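Local coordinates for protein Lysine/ornithine decarboxylase (Selenomonas ruminantium, PDB 5GJO) that decarboxylates L-lysine and L-ornithine with similar efficiency, giving cadaverine and putrescine, with pyridoxal 5'-phosphate as its cofactor, at residues V136-V140 with C178-G182; N142-V147 with V181-S187. The protein carries 2 engineered substitutions. All blocks are in the same frame, centred on the assembly; numbering follows the deposited sequence. Where two conformers were deposited one is given.

The worked example here is how a PLP-binding barrel builds its cofactor site from the C-terminal ends of neighbouring strands. From the N terminus, the chain runs up strand 133-137, leaves it through 136-140 and continues as the loop 142-147; after helix 160-169 it returns along strand 173-178 and leaves again through 178-187 toward helix 189-207. Contact 1 joins the two strand ends, and contact 2 the two loops beyond them. The contacts cross in sequence rather than nest: 142-147 falls inside the loop closed by contact 1, while 181-187 reaches past it. They share Val181 and Gly182, and both touch PLP.

Contact 1: V136-V140 with C178-G182; sequences VRIAV and CFHVG. With PLP (pyridoxal-5'-phosphate), chain H.
At the C-terminal mouth of the PLP-binding barrel, parallel strands 133-137 and 173-178 pair at Arg137 and Cys178. Cys178 N gives a nearly straight hydrogen bond to Val136 O (2.9 Å), and Ile138 N returns one to Cys178 O (3.0 Å). On the face shared by Arg137 and Cys178, Cys178 SG lies against Arg137 CB at 3.5 Å.

Beyond this pair, Arg137 runs extended, CG anti to its own N (chi1 -176°), alongside His180 and toward the cofactor. His180 CB sits over one face of the guanidinium, 3.7 Å from Arg137 NH2, which is hydrogen-bonded to Leu149 O. A water spans the parting backbones, accepting from Arg137 NE and His180 N and lying within hydrogen-bonding distance of Ile138 O. In this TIM-barrel site His180 is a PLP ligand: NE2 donates to the phosphate ester oxygen O4P of PLP (3.1 Å), while CD2 lies 3.6 Å from ring carbon C4 of PLP. The other ring nitrogen, ND1, accepts from Gly182 N near the ring plane (3.0 Å), which fixes the imidazole's rotation. With an alanine here, O4P would probably lose this donor and Gly182 N its acceptor.

On the side toward helix 189-207, Val140 CG1 meets Phe179 CB at 3.9 Å, their side chains crossing at about a right angle, and Val140 CG2 rests on His180 O.

Contact 2: N142-V147 with V181-S187; sequences NNKALV and VGSQSLS. With PLP (pyridoxal-5'-phosphate), chain H; SO4 (sulfate ion), chain C.
Between Val147 and Ser183, two loops at the catalytic end of the barrel pair antiparallel and carry a classic beta bulge, Leu146 and Val147 both facing Ser183. The backbone bonds are uneven. Ser183 N donates to Val147 O (3.0 Å), whereas Leu146 N divides itself weakly between Ser183 O and Gln184 O, and Val147 N reaches Ser183 O only weakly. Further along, Leu186 N bonds to Lys144 O.

Asn142 makes three of the side-chain hydrogen bonds. Its amide, swung across the gap with CG anti to N (chi1 -166°), spends ND2 on two acceptors close to the amide plane: Ser185 OG at 3.1 Å and Val181 O at 3.0 Å, the latter approached from well above the carbonyl plane. OD1 accepts from Lys144 N in an Asx turn, so both ends of the amide are held. Ser185 OG in turn donates to Ser187 O.

The apolar contacts are small. Val147 CB packs on Ser183 CB (3.7 Å), and Leu146 CB on Gln184 CB, while the Gln184 amide turns away to bond Val223 O. Gly182 passes so near Ala145 and Val147 O that a CB there would clash with both.

Bound anions occupy both ends. Ser183 OG donates to the PLP phosphate oxygen O2P (2.6 Å) and is itself bonded to Arg259 NH2. At the other end, a sulfate, probably from the crystallisation liquor, bonds to Ala189 N, two residues past Ser187. The extended Lys144 chain brings NZ to sulfate O3, to which it donates (2.9 Å). Ser187 OG, also bonded to Ala190 N, donates to sulfate O4 (2.6 Å).

Contact 1: V136-V140 with C178-G182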
loop_
_atom_site.group_PDB
_atom_site.type_symbol
_atom_site.label_atom_id
_atom_site.label_comp_id
_atom_site.label_asym_id
_atom_site.label_seq_id
_atom_site.Cartn_x
_atom_site.Cartn_y
_atom_site.Cartn_z
ATOM N N VAL A 136 -14.115 20.862 -17.767
ATOM C CA VAL A 136 -14.638 20.927 -16.445
ATOM C C VAL A 136 -15.287 19.555 -16.175
ATOM O O VAL A 136 -15.981 19.047 -17.014
ATOM C CB VAL A 136 -15.676 22.053 -16.224
ATOM C CG1 VAL A 136 -16.888 21.924 -17.067
ATOM C CG2 VAL A 136 -16.068 22.126 -14.738
ATOM N N ARG A 137 -15.016 19.028 -14.979
ATOM C CA ARG A 137 -15.531 17.688 -14.618
ATOM C C ARG A 137 -16.792 17.908 -13.802
ATOM O O ARG A 137 -16.720 18.579 -12.724
ATOM C CB ARG A 137 -14.544 16.997 -13.721
ATOM C CG ARG A 137 -14.977 15.558 -13.406
ATOM C CD ARG A 137 -13.844 14.856 -12.710
ATOM N NE ARG A 137 -14.240 13.589 -12.128
ATOM C CZ ARG A 137 -13.349 12.741 -11.599
ATOM N NH1 ARG A 137 -12.036 12.917 -11.763
ATOM N NH2 ARG A 137 -13.791 11.623 -10.979
ATOM N N ILE A 138 -17.858 17.323 -14.260
ATOM C CA ILE A 138 -19.152 17.345 -13.568
ATOM C C ILE A 138 -19.369 16.067 -12.742
ATOM O O ILE A 138 -18.980 14.968 -13.153
ATOM C CB ILE A 138 -20.349 17.515 -14.533
ATOM C CG1 ILE A 138 -20.419 16.459 -15.653
ATOM C CG2 ILE A 138 -20.320 18.927 -15.122
ATOM C CD1 ILE A 138 -21.668 16.453 -16.493
ATOM N N ALA A 139 -20.038 16.255 -11.625
ATOM C CA ALA A 139 -20.478 15.187 -10.770
ATOM C C ALA A 139 -21.712 14.531 -11.387
ATOM O O ALA A 139 -22.682 15.196 -11.708
ATOM C CB ALA A 139 -20.725 15.730 -9.349
ATOM N N VAL A 140 -21.666 13.216 -11.534
ATOM C CA VAL A 140 -22.686 12.412 -12.119
ATOM C C VAL A 140 -23.110 11.244 -11.220
ATOM O O VAL A 140 -22.425 10.914 -10.252
ATOM C CB VAL A 140 -22.276 11.964 -13.527
ATOM C CG1 VAL A 140 -21.983 13.163 -14.382
ATOM C CG2 VAL A 140 -21.117 10.955 -13.494
ATOM N N CYS A 178 -16.021 16.926 -18.993
ATOM C CA CYS A 178 -15.695 15.535 -18.670
ATOM C C CYS A 178 -16.465 15.032 -17.462
ATOM O O CYS A 178 -17.026 15.771 -16.664
ATOM C CB CYS A 178 -14.167 15.367 -18.408
ATOM S SG CYS A 178 -13.474 16.121 -16.976
ATOM N N PHE A 179 -16.456 13.718 -17.339
ATOM C CA PHE A 179 -17.090 13.055 -16.236
ATOM C C PHE A 179 -16.450 11.648 -16.075
ATOM O O PHE A 179 -15.778 11.130 -17.013
ATOM C CB PHE A 179 -18.608 12.949 -16.334
ATOM C CG PHE A 179 -19.107 12.240 -17.551
ATOM C CD1 PHE A 179 -19.168 10.869 -17.605
ATOM C CD2 PHE A 179 -19.508 12.918 -18.634
ATOM C CE1 PHE A 179 -19.635 10.194 -18.698
ATOM C CE2 PHE A 179 -19.971 12.274 -19.760
ATOM C CZ PHE A 179 -20.066 10.894 -19.798
ATOM N N HIS A 180 -16.597 11.125 -14.850
ATOM C CA HIS A 180 -16.203 9.697 -14.619
ATOM C C HIS A 180 -17.366 9.132 -13.802
ATOM O O HIS A 180 -17.708 9.674 -12.737
ATOM C CB HIS A 180 -14.898 9.582 -13.922
ATOM C CG HIS A 180 -14.274 8.233 -14.040
ATOM N ND1 HIS A 180 -14.981 7.094 -13.758
ATOM C CD2 HIS A 180 -13.033 7.831 -14.395
ATOM C CE1 HIS A 180 -14.193 6.029 -13.873
ATOM N NE2 HIS A 180 -13.005 6.442 -14.267
ATOM N N VAL A 181 -17.936 8.077 -14.317
ATOM C CA VAL A 181 -19.120 7.483 -13.674
ATOM C C VAL A 181 -18.794 6.706 -12.373
ATOM O O VAL A 181 -19.695 6.383 -11.561
ATOM C CB VAL A 181 -19.944 6.598 -14.613
ATOM C CG1 VAL A 181 -20.480 7.338 -15.812
ATOM C CG2 VAL A 181 -19.234 5.327 -15.003
ATOM N N GLY A 182 -17.511 6.422 -12.210
ATOM C CA GLY A 182 -16.999 5.618 -11.119
ATOM C C GLY A 182 -16.325 4.347 -11.626
ATOM O O GLY A 182 -16.538 3.962 -12.736
HETATM N N1 PLP H . -9.445 8.587 -15.594
HETATM C C2 PLP H . -9.572 9.203 -14.394
HETATM C C2A PLP H . -9.556 10.707 -14.316
HETATM C C3 PLP H . -9.728 8.399 -13.155
HETATM O O3 PLP H . -9.858 8.995 -11.938
HETATM C C4 PLP H . -9.737 6.926 -13.294
HETATM C C4A PLP H . -9.887 6.041 -12.117
HETATM O O4A PLP H . -9.580 6.443 -11.008
HETATM C C5 PLP H . -9.589 6.376 -14.663
HETATM C C6 PLP H . -9.452 7.250 -15.739
HETATM C C5A PLP H . -9.589 4.882 -14.888
HETATM O O4P PLP H . -10.741 4.309 -14.274
HETATM P P PLP H . -11.130 2.770 -14.543
HETATM O O1P PLP H . -11.402 2.718 -16.028
HETATM O O2P PLP H . -12.346 2.544 -13.678
HETATM O O3P PLP H . -9.903 2.003 -14.108
HETATM O O HOH W 1 -17.327 12.853 -12.618
#

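Contact 2: N142-V147 with V181-S187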
loop_
_atom_site.group_PDB
_atom_site.type_symbol
_atom_site.label_atom_id
_atom_site.label_comp_id
_atom_site.label_asym_id
_atom_site.label_seq_id
_atom_site.Cartn_x
_atom_site.Cartn_y
_atom_site.Cartn_z
ATOM N N ASN A 142 -24.348 7.303 -10.280
ATOM C CA ASN A 142 -24.113 5.906 -10.614
ATOM C C ASN A 142 -24.400 5.009 -9.424
ATOM O O ASN A 142 -23.735 5.127 -8.426
ATOM C CB ASN A 142 -22.679 5.672 -11.116
ATOM C CG ASN A 142 -22.505 4.316 -11.794
ATOM O OD1 ASN A 142 -23.372 3.486 -11.742
ATOM N ND2 ASN A 142 -21.381 4.120 -12.459
ATOM N N ASN A 143 -25.470 4.234 -9.646
ATOM C CA ASN A 143 -25.868 3.343 -8.568
ATOM C C ASN A 143 -25.127 2.018 -8.573
ATOM O O ASN A 143 -25.355 1.203 -7.672
ATOM C CB ASN A 143 -27.359 3.011 -8.675
ATOM C CG ASN A 143 -28.251 4.184 -8.337
ATOM O OD1 ASN A 143 -27.866 5.080 -7.593
ATOM N ND2 ASN A 143 -29.438 4.186 -8.912
ATOM N N LYS A 144 -24.268 1.775 -9.596
ATOM C CA LYS A 144 -23.526 0.533 -9.653
ATOM C C LYS A 144 -22.016 0.698 -9.866
ATOM O O LYS A 144 -21.431 0.020 -10.660
ATOM C CB LYS A 144 -24.105 -0.348 -10.761
ATOM C CG LYS A 144 -25.583 -0.614 -10.654
ATOM C CD LYS A 144 -26.032 -1.483 -11.802
ATOM C CE LYS A 144 -27.517 -1.730 -11.779
ATOM N NZ LYS A 144 -27.821 -2.751 -12.805
ATOM N N ALA A 145 -21.398 1.573 -9.090
ATOM C CA ALA A 145 -19.970 1.781 -9.203
ATOM C C ALA A 145 -19.303 1.205 -7.973
ATOM O O ALA A 145 -19.737 1.448 -6.886
ATOM C CB ALA A 145 -19.656 3.252 -9.299
ATOM N N LEU A 146 -18.253 0.430 -8.150
ATOM C CA LEU A 146 -17.528 -0.087 -6.987
ATOM C C LEU A 146 -16.809 0.993 -6.231
ATOM O O LEU A 146 -16.758 0.926 -4.998
ATOM C CB LEU A 146 -16.527 -1.118 -7.430
ATOM C CG LEU A 146 -15.783 -1.912 -6.320
ATOM C CD1 LEU A 146 -16.758 -2.787 -5.547
ATOM C CD2 LEU A 146 -14.634 -2.715 -6.913
ATOM N N VAL A 147 -16.267 1.957 -6.966
ATOM C CA VAL A 147 -15.502 3.068 -6.438
ATOM C C VAL A 147 -16.275 4.322 -6.831
ATOM O O VAL A 147 -16.416 4.666 -8.051
ATOM C CB VAL A 147 -14.071 3.096 -6.990
ATOM C CG1 VAL A 147 -13.290 4.253 -6.392
ATOM C CG2 VAL A 147 -13.284 1.803 -6.715
ATOM N N VAL A 181 -17.936 8.077 -14.317
ATOM C CA VAL A 181 -19.120 7.483 -13.674
ATOM C C VAL A 181 -18.794 6.706 -12.373
ATOM O O VAL A 181 -19.695 6.383 -11.561
ATOM C CB VAL A 181 -19.944 6.598 -14.613
ATOM C CG1 VAL A 181 -20.480 7.338 -15.812
ATOM C CG2 VAL A 181 -19.234 5.327 -15.003
ATOM N N GLY A 182 -17.511 6.422 -12.210
ATOM C CA GLY A 182 -16.999 5.618 -11.119
ATOM C C GLY A 182 -16.325 4.347 -11.626
ATOM O O GLY A 182 -16.538 3.962 -12.736
ATOM N N SER A 183 -15.470 3.759 -10.801
ATOM C CA SER A 183 -14.717 2.578 -11.213
ATOM C C SER A 183 -15.489 1.271 -11.064
ATOM O O SER A 183 -16.277 1.116 -10.168
ATOM C CB SER A 183 -13.352 2.489 -10.538
ATOM O OG SER A 183 -12.485 1.652 -11.257
ATOM N N GLN A 184 -15.217 0.338 -11.968
ATOM C CA GLN A 184 -15.932 -0.911 -12.010
ATOM C C GLN A 184 -17.423 -0.653 -12.063
ATOM O O GLN A 184 -18.128 -0.986 -11.164
ATOM C CB GLN A 184 -15.563 -1.844 -10.856
ATOM C CG GLN A 184 -16.211 -3.212 -10.956
ATOM C CD GLN A 184 -15.532 -4.139 -11.960
ATOM O OE1 GLN A 184 -14.674 -3.735 -12.702
ATOM N NE2 GLN A 184 -15.954 -5.396 -11.970
ATOM N N SER A 185 -17.856 0.034 -13.109
ATOM C CA SER A 185 -19.249 0.335 -13.280
ATOM C C SER A 185 -19.956 -0.832 -13.951
ATOM O O SER A 185 -19.555 -1.280 -14.997
ATOM C CB SER A 185 -19.420 1.590 -14.134
ATOM O OG SER A 185 -20.758 1.813 -14.413
ATOM N N LEU A 186 -21.002 -1.314 -13.312
ATOM C CA LEU A 186 -21.855 -2.327 -13.905
ATOM C C LEU A 186 -23.084 -1.678 -14.540
ATOM O O LEU A 186 -23.951 -2.360 -14.988
ATOM C CB LEU A 186 -22.235 -3.403 -12.883
ATOM C CG LEU A 186 -21.059 -4.006 -12.099
ATOM C CD1 LEU A 186 -21.478 -5.065 -11.102
ATOM C CD2 LEU A 186 -20.037 -4.574 -13.053
ATOM N N SER A 187 -23.115 -0.349 -14.572
ATOM C CA SER A 187 -24.196 0.417 -15.206
ATOM C C SER A 187 -23.786 0.991 -16.529
ATOM O O SER A 187 -22.747 1.589 -16.645
ATOM C CB SER A 187 -24.682 1.575 -14.286
ATOM O OG SER A 187 -25.666 2.381 -14.956
HETATM N N1 PLP H . -9.445 8.587 -15.594
HETATM C C2 PLP H . -9.572 9.203 -14.394
HETATM C C2A PLP H . -9.556 10.707 -14.316
HETATM C C3 PLP H . -9.728 8.399 -13.155
HETATM O O3 PLP H . -9.858 8.995 -11.938
HETATM C C4 PLP H . -9.737 6.926 -13.294
HETATM C C4A PLP H . -9.887 6.041 -12.117
HETATM O O4A PLP H . -9.580 6.443 -11.008
HETATM C C5 PLP H . -9.589 6.376 -14.663
HETATM C C6 PLP H . -9.452 7.250 -15.739
HETATM C C5A PLP H . -9.589 4.882 -14.888
HETATM O O4P PLP H . -10.741 4.309 -14.274
HETATM P P PLP H . -11.130 2.770 -14.543
HETATM O O1P PLP H . -11.402 2.718 -16.028
HETATM O O2P PLP H . -12.346 2.544 -13.678
HETATM O O3P PLP H . -9.903 2.003 -14.108
HETATM S S SO4 C . -28.127 -0.101 -15.797
HETATM O O1 SO4 C . -27.340 0.106 -17.051
HETATM O O2 SO4 C . -29.546 -0.191 -16.113
HETATM O O3 SO4 C . -27.644 -1.438 -15.342
HETATM O O4 SO4 C . -27.857 0.915 -14.746
HETATM O O HOH W 2 -25.685 -4.464 -13.872
#